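Long-range contacts in polysaccharide deacetylase-like protein (Bacillus anthracis, PDB 4V33), which is a putative zinc-dependent polysaccharide deacetylase required for osmotic stability and maintenance of cell shape: residues M234-N238 with T265-A269; L281-K285 with E313-Y318; I250-V254 with I291-P295. One frame throughout, in Å; residues are numbered along the deposited sequence.

Interaction 1: residues M234-N238 with T265-A269. With ZN (zinc ion), chain D.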
# COMPACT_ATOMS: atom_id res chain seq x y z
N MET A 234 -5.46 16.60 4.00
CA MET A 234 -5.59 18.01 4.36
C MET A 234 -7.04 18.45 4.47
O MET A 234 -7.84 18.18 3.56
CB MET A 234 -4.90 18.84 3.27
CG MET A 234 -4.92 20.35 3.50
SD MET A 234 -3.62 20.79 4.67
CE MET A 234 -4.49 21.98 5.71
N ILE A 235 -7.40 19.10 5.57
CA ILE A 235 -8.69 19.80 5.64
C ILE A 235 -8.52 21.01 4.73
O ILE A 235 -7.80 21.94 5.06
CB ILE A 235 -9.04 20.23 7.08
CG1 ILE A 235 -9.25 18.98 7.94
CG2 ILE A 235 -10.32 21.09 7.08
CD1 ILE A 235 -9.25 19.29 9.45
N VAL A 236 -9.15 20.98 3.55
CA VAL A 236 -8.72 21.86 2.48
C VAL A 236 -8.96 23.34 2.79
O VAL A 236 -8.14 24.20 2.46
CB VAL A 236 -9.32 21.43 1.12
CG1 VAL A 236 -8.86 22.36 0.01
CG2 VAL A 236 -8.90 19.99 0.80
N ASN A 237 -10.05 23.65 3.48
CA ASN A 237 -10.31 25.05 3.82
C ASN A 237 -9.33 25.63 4.83
O ASN A 237 -9.29 26.85 5.03
CB ASN A 237 -11.74 25.24 4.32
CG ASN A 237 -12.75 25.14 3.21
OD1 ASN A 237 -12.41 24.79 2.07
ND2 ASN A 237 -14.01 25.45 3.51
N ASN A 238 -8.52 24.77 5.45
CA ASN A 238 -7.55 25.21 6.43
C ASN A 238 -6.17 25.53 5.88
O ASN A 238 -5.29 25.91 6.63
CB ASN A 238 -7.38 24.17 7.54
CG ASN A 238 -8.54 24.18 8.53
OD1 ASN A 238 -9.31 25.14 8.58
ND2 ASN A 238 -8.65 23.13 9.33
N THR A 265 -11.65 16.29 3.20
CA THR A 265 -12.83 17.13 2.93
C THR A 265 -12.54 18.63 3.06
O THR A 265 -11.42 19.03 3.40
CB THR A 265 -14.10 16.76 3.77
OG1 THR A 265 -13.99 17.27 5.10
CG2 THR A 265 -14.34 15.25 3.78
N ALA A 266 -13.54 19.45 2.78
CA ALA A 266 -13.35 20.89 2.83
C ALA A 266 -13.29 21.41 4.25
O ALA A 266 -12.42 22.22 4.59
CB ALA A 266 -14.47 21.60 2.08
N THR A 267 -14.22 20.97 5.09
CA THR A 267 -14.32 21.50 6.45
C THR A 267 -14.22 20.45 7.55
O THR A 267 -14.50 20.76 8.71
CB THR A 267 -15.63 22.30 6.67
OG1 THR A 267 -16.77 21.43 6.63
CG2 THR A 267 -15.78 23.40 5.63
N HIS A 268 -13.81 19.23 7.20
CA HIS A 268 -13.76 18.10 8.16
C HIS A 268 -15.20 17.74 8.53
O HIS A 268 -15.57 17.65 9.70
CB HIS A 268 -12.91 18.44 9.39
CG HIS A 268 -12.42 17.25 10.15
ND1 HIS A 268 -12.96 16.85 11.35
CD2 HIS A 268 -11.40 16.39 9.90
CE1 HIS A 268 -12.32 15.79 11.80
NE2 HIS A 268 -11.35 15.50 10.95
N ALA A 269 -16.01 17.54 7.49
CA ALA A 269 -17.44 17.35 7.64
C ALA A 269 -17.81 15.98 8.17
O ALA A 269 -17.18 14.98 7.84
CB ALA A 269 -18.13 17.57 6.29
ZN ZN D . -9.51 14.44 10.99
O HOH W 1 -9.17 14.59 12.99
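V236 and N237 donate their backbone amides to T265 and A266. V236 N meets T265 O at 3.0 Å in a nearly straight bond (172°), and N237 N reaches a lone pair of A266 O at 3.0 Å. Consecutive amides at the short 3-10 turn 236-238 grip consecutive carbonyls.

Van der Waals packing centres on I235. Its CG2, anti to the backbone N, lies 3.4 Å from A266 O, while CG1, beside that N (chi1 -65°), sends CD1 to H268 CD2 at 3.6 Å, an apolar contact oblique to the imidazole. N237 lies alongside T267, with ND2 3.4 Å from T267 CG2.

The metal bond leaves from the far end of the same imidazole: H268 NE2 binds zinc at 2.1 Å. D206 and H264 complete the protein ligands and a water adds another, giving the Asp-His-His site of family 4 carbohydrate esterases, with 264-268 as its HxxxH motif. T265 OG1 accepts from A269 N at 3.1 Å, bracing the turn around the histidine.

Loops 234-238 and 265-269 follow neighbouring parallel strands, 230-234 and 259-263, and helix 277-292 packs beside them: V236 touches S284 and L288, and E280 accepts a hydrogen bond from T267 OG1.

Interaction 2: residues L281-K285 with E313-Y318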
# COMPACT_ATOMS: atom_id res chain seq x y z
N LEU A 281 -16.64 17.12 -0.94
CA LEU A 281 -15.88 16.02 -1.53
C LEU A 281 -15.27 16.37 -2.88
O LEU A 281 -14.09 16.10 -3.14
CB LEU A 281 -16.76 14.77 -1.67
CG LEU A 281 -17.23 14.11 -0.37
CD1 LEU A 281 -18.27 13.05 -0.65
CD2 LEU A 281 -16.04 13.51 0.40
N LYS A 282 -16.07 16.96 -3.75
CA LYS A 282 -15.63 17.28 -5.10
C LYS A 282 -14.78 18.56 -5.14
O LYS A 282 -13.68 18.57 -5.70
CB LYS A 282 -16.85 17.40 -6.01
CG LYS A 282 -16.55 17.74 -7.45
CD LYS A 282 -17.87 17.88 -8.19
CE LYS A 282 -17.70 18.62 -9.48
NZ LYS A 282 -17.37 20.07 -9.31
N GLU A 283 -15.29 19.64 -4.56
CA GLU A 283 -14.61 20.92 -4.66
C GLU A 283 -13.35 21.00 -3.79
O GLU A 283 -12.42 21.75 -4.09
CB GLU A 283 -15.59 22.07 -4.38
CG GLU A 283 -16.75 22.07 -5.38
CD GLU A 283 -17.84 23.10 -5.11
OE1 GLU A 283 -17.72 23.89 -4.15
OE2 GLU A 283 -18.82 23.10 -5.87
N SER A 284 -13.32 20.22 -2.72
CA SER A 284 -12.12 20.13 -1.89
C SER A 284 -11.00 19.49 -2.70
O SER A 284 -9.87 19.98 -2.72
CB SER A 284 -12.40 19.33 -0.61
OG SER A 284 -12.91 18.04 -0.91
N LYS A 285 -11.32 18.39 -3.38
CA LYS A 285 -10.37 17.74 -4.28
C LYS A 285 -9.84 18.70 -5.33
O LYS A 285 -8.64 18.79 -5.56
CB LYS A 285 -11.04 16.54 -4.95
CG LYS A 285 -10.28 15.99 -6.15
CD LYS A 285 -11.08 14.88 -6.82
CE LYS A 285 -10.44 14.46 -8.13
NZ LYS A 285 -11.30 13.51 -8.89
N GLU A 313 -21.28 8.46 -2.53
CA GLU A 313 -20.93 9.83 -2.89
C GLU A 313 -19.42 9.95 -3.10
O GLU A 313 -18.97 10.56 -4.08
CB GLU A 313 -21.40 10.83 -1.82
CG GLU A 313 -22.92 10.95 -1.68
CD GLU A 313 -23.57 11.66 -2.86
OE1 GLU A 313 -22.86 12.20 -3.73
OE2 GLU A 313 -24.82 11.69 -2.91
N THR A 314 -18.66 9.35 -2.20
CA THR A 314 -17.21 9.39 -2.25
C THR A 314 -16.68 8.76 -3.54
O THR A 314 -15.73 9.25 -4.14
CB THR A 314 -16.61 8.71 -1.01
OG1 THR A 314 -17.13 9.37 0.16
CG2 THR A 314 -15.09 8.80 -0.99
N LYS A 315 -17.34 7.69 -3.98
CA LYS A 315 -16.94 6.92 -5.17
C LYS A 315 -16.96 7.79 -6.43
O LYS A 315 -16.25 7.52 -7.39
CB LYS A 315 -17.90 5.74 -5.36
CG LYS A 315 -17.48 4.75 -6.43
CD LYS A 315 -18.34 3.50 -6.40
CE LYS A 315 -17.84 2.45 -7.39
NZ LYS A 315 -18.65 1.20 -7.33
N LYS A 316 -17.79 8.83 -6.42
CA LYS A 316 -17.87 9.73 -7.56
C LYS A 316 -16.57 10.50 -7.80
O LYS A 316 -16.28 10.91 -8.93
CB LYS A 316 -19.02 10.72 -7.37
CG LYS A 316 -20.39 10.08 -7.28
CD LYS A 316 -21.44 11.11 -6.89
CE LYS A 316 -22.80 10.46 -6.72
NZ LYS A 316 -23.85 11.46 -6.34
N TYR A 317 -15.79 10.68 -6.74
CA TYR A 317 -14.69 11.64 -6.76
C TYR A 317 -13.32 11.08 -6.38
O TYR A 317 -12.30 11.64 -6.78
CB TYR A 317 -15.01 12.83 -5.85
CG TYR A 317 -16.40 13.37 -6.08
CD1 TYR A 317 -16.76 13.88 -7.32
CD2 TYR A 317 -17.36 13.36 -5.08
CE1 TYR A 317 -18.03 14.37 -7.56
CE2 TYR A 317 -18.63 13.86 -5.30
CZ TYR A 317 -18.96 14.36 -6.55
OH TYR A 317 -20.22 14.86 -6.80
N TYR A 318 -13.30 10.00 -5.61
CA TYR A 318 -12.06 9.45 -5.08
C TYR A 318 -11.92 7.97 -5.41
O TYR A 318 -12.92 7.25 -5.46
CB TYR A 318 -11.99 9.63 -3.56
CG TYR A 318 -11.99 11.07 -3.12
CD1 TYR A 318 -10.81 11.81 -3.09
CD2 TYR A 318 -13.17 11.70 -2.73
CE1 TYR A 318 -10.80 13.12 -2.70
CE2 TYR A 318 -13.18 13.02 -2.33
CZ TYR A 318 -11.98 13.73 -2.31
OH TYR A 318 -11.96 15.05 -1.92
O HOH W 2 -9.83 11.43 -7.55
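K285 reaches across to the backbone of Y317, its NZ donating to a lone pair of the carbonyl O at 3.0 Å. An extended chain, with CG anti to the backbone N (chi1 165°), spans the distance. A water takes a second proton of K285 NZ and donates to Y317 O at 2.6 Å, so that carbonyl has two donors and the three polar atoms form a closed triangle.

Y318 OH makes a weak hydrogen bond with L281 O at 2.7 Å and a further hydrogen bond with S263 OG. S284 OG bonds to E280 O within its own helix. The contact joins helix 277-292 to helix 308-315 and the residues leading into strand 320-326, within the deacetylase's parallel β/α domain. Here T314 O accepts from both Y317 N and Y318 N.

The Y317 ring is held on opposite faces by K282 CB and K316 CB, each 3.6 Å above its plane; the former makes a CH-pi contact. L281 CB touches Y317 CD2 at 3.7 Å. K282 NZ forms a salt bridge with E286, while E313 pairs with K316 through OE1 and with K309 through OE2.

Interaction 3: residues I250-V254 with I291-P295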
# COMPACT_ATOMS: atom_id res chain seq x y z
N ILE A 250 3.07 23.05 2.07
CA ILE A 250 2.58 22.00 1.20
C ILE A 250 3.48 21.85 -0.03
O ILE A 250 3.80 20.73 -0.44
CB ILE A 250 1.13 22.26 0.78
CG1 ILE A 250 0.21 22.04 1.98
CG2 ILE A 250 0.72 21.36 -0.38
CD1 ILE A 250 -1.21 22.52 1.77
N LYS A 251 3.89 22.97 -0.61
CA LYS A 251 4.74 22.91 -1.79
C LYS A 251 6.09 22.27 -1.46
O LYS A 251 6.61 21.48 -2.23
CB LYS A 251 4.89 24.29 -2.43
CG LYS A 251 3.66 24.70 -3.25
CD LYS A 251 3.76 26.14 -3.74
CE LYS A 251 2.78 26.42 -4.87
NZ LYS A 251 1.37 26.15 -4.48
N GLU A 252 6.64 22.59 -0.29
CA GLU A 252 7.89 21.99 0.14
C GLU A 252 7.72 20.47 0.33
O GLU A 252 8.57 19.68 -0.10
CB GLU A 252 8.37 22.64 1.44
CG GLU A 252 9.77 22.27 1.88
CD GLU A 252 10.23 23.07 3.08
OE1 GLU A 252 9.60 24.10 3.40
OE2 GLU A 252 11.23 22.66 3.72
N MET A 253 6.63 20.08 0.96
CA MET A 253 6.36 18.67 1.23
C MET A 253 6.18 17.88 -0.06
O MET A 253 6.72 16.78 -0.21
CB MET A 253 5.12 18.52 2.11
CG MET A 253 5.34 19.02 3.53
SD MET A 253 3.80 19.30 4.42
CE MET A 253 3.36 17.63 4.85
N VAL A 254 5.43 18.45 -0.99
CA VAL A 254 5.20 17.79 -2.27
C VAL A 254 6.45 17.80 -3.16
O VAL A 254 6.82 16.77 -3.73
CB VAL A 254 4.00 18.42 -3.01
CG1 VAL A 254 3.90 17.90 -4.43
CG2 VAL A 254 2.72 18.14 -2.24
N ILE A 291 -3.58 23.68 -5.69
CA ILE A 291 -2.50 24.03 -4.79
C ILE A 291 -1.26 23.17 -5.01
O ILE A 291 -0.14 23.68 -5.07
CB ILE A 291 -2.94 23.89 -3.32
CG1 ILE A 291 -4.09 24.85 -3.01
CG2 ILE A 291 -1.76 24.14 -2.39
CD1 ILE A 291 -4.69 24.65 -1.63
N THR A 292 -1.46 21.86 -5.14
CA THR A 292 -0.33 20.93 -5.21
C THR A 292 0.21 20.72 -6.61
O THR A 292 1.37 20.35 -6.79
CB THR A 292 -0.70 19.55 -4.66
OG1 THR A 292 -1.64 18.93 -5.54
CG2 THR A 292 -1.29 19.66 -3.25
N GLY A 293 -0.65 20.91 -7.61
CA GLY A 293 -0.29 20.61 -8.99
C GLY A 293 -0.20 19.11 -9.26
O GLY A 293 0.30 18.69 -10.31
N LYS A 294 -0.68 18.31 -8.32
CA LYS A 294 -0.67 16.86 -8.43
C LYS A 294 -2.09 16.33 -8.22
O LYS A 294 -2.88 16.95 -7.51
CB LYS A 294 0.25 16.24 -7.37
CG LYS A 294 1.68 16.73 -7.41
CD LYS A 294 2.41 16.20 -8.62
CE LYS A 294 3.91 16.43 -8.49
NZ LYS A 294 4.66 15.98 -9.69
N PRO A 295 -2.40 15.17 -8.82
CA PRO A 295 -3.76 14.62 -8.67
C PRO A 295 -4.11 14.28 -7.23
O PRO A 295 -3.26 13.83 -6.45
CB PRO A 295 -3.70 13.33 -9.51
CG PRO A 295 -2.62 13.58 -10.51
CD PRO A 295 -1.59 14.39 -9.77
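I250 and T292 meet methyl to methyl, their side chains meeting at a slant with the two CG2 atoms 3.9 Å apart. The same I250 CG2 also lies 4.2 Å from I291 CG2, so one branch of the isoleucine serves two successive residues at the end of helix 277-292.

One helical turn further on, V254 and K294 run antiparallel alongside one another. V254 CG1 comes to 3.9 Å from K294 CG, and the lysine takes part through its aliphatic stem, which bends at chi2 (-71°).

K251 starts off to one side of the contact, but the bend at the end of its chain (chi4 57°) brings NZ round to I291 O, where it donates to a lone pair at 3.0 Å. Beyond this carbonyl the helix ends: G293 takes positive phi, and T292 OG1 accepts from K294 N at 3.0 Å in an ST turn. M261 of strand 259-263 touches I250, V254 and T292, so the two helices meet over that strand of the parallel sheet.

The chemistry is thus an apolar seam with a charged ammonium at its margin, and K251 probably offsets some of the negative end of the helix dipole.

Overall arrangement
Helix 277-292 ties the three contacts together. Interactions 2 and 3 use different parts of it and do not touch, their nearest atoms being about 6 Å apart, whereas interaction 1 touches both. S284 lies between interactions 1 and 2, whose centres are about 12 Å apart: its CB is 3.6 Å from A266 N. Toward interaction 3, with centres about 16 Å apart, M234 SD meets I250 CD1 at 4.1 Å. Interaction 1 alone supplies a zinc ligand; the side chain of L281 in interaction 2 is about 12 Å from the metal. Through S284 the metal-binding loop packs against the helix whose middle and end are joined to helices 308-315 and 247-255.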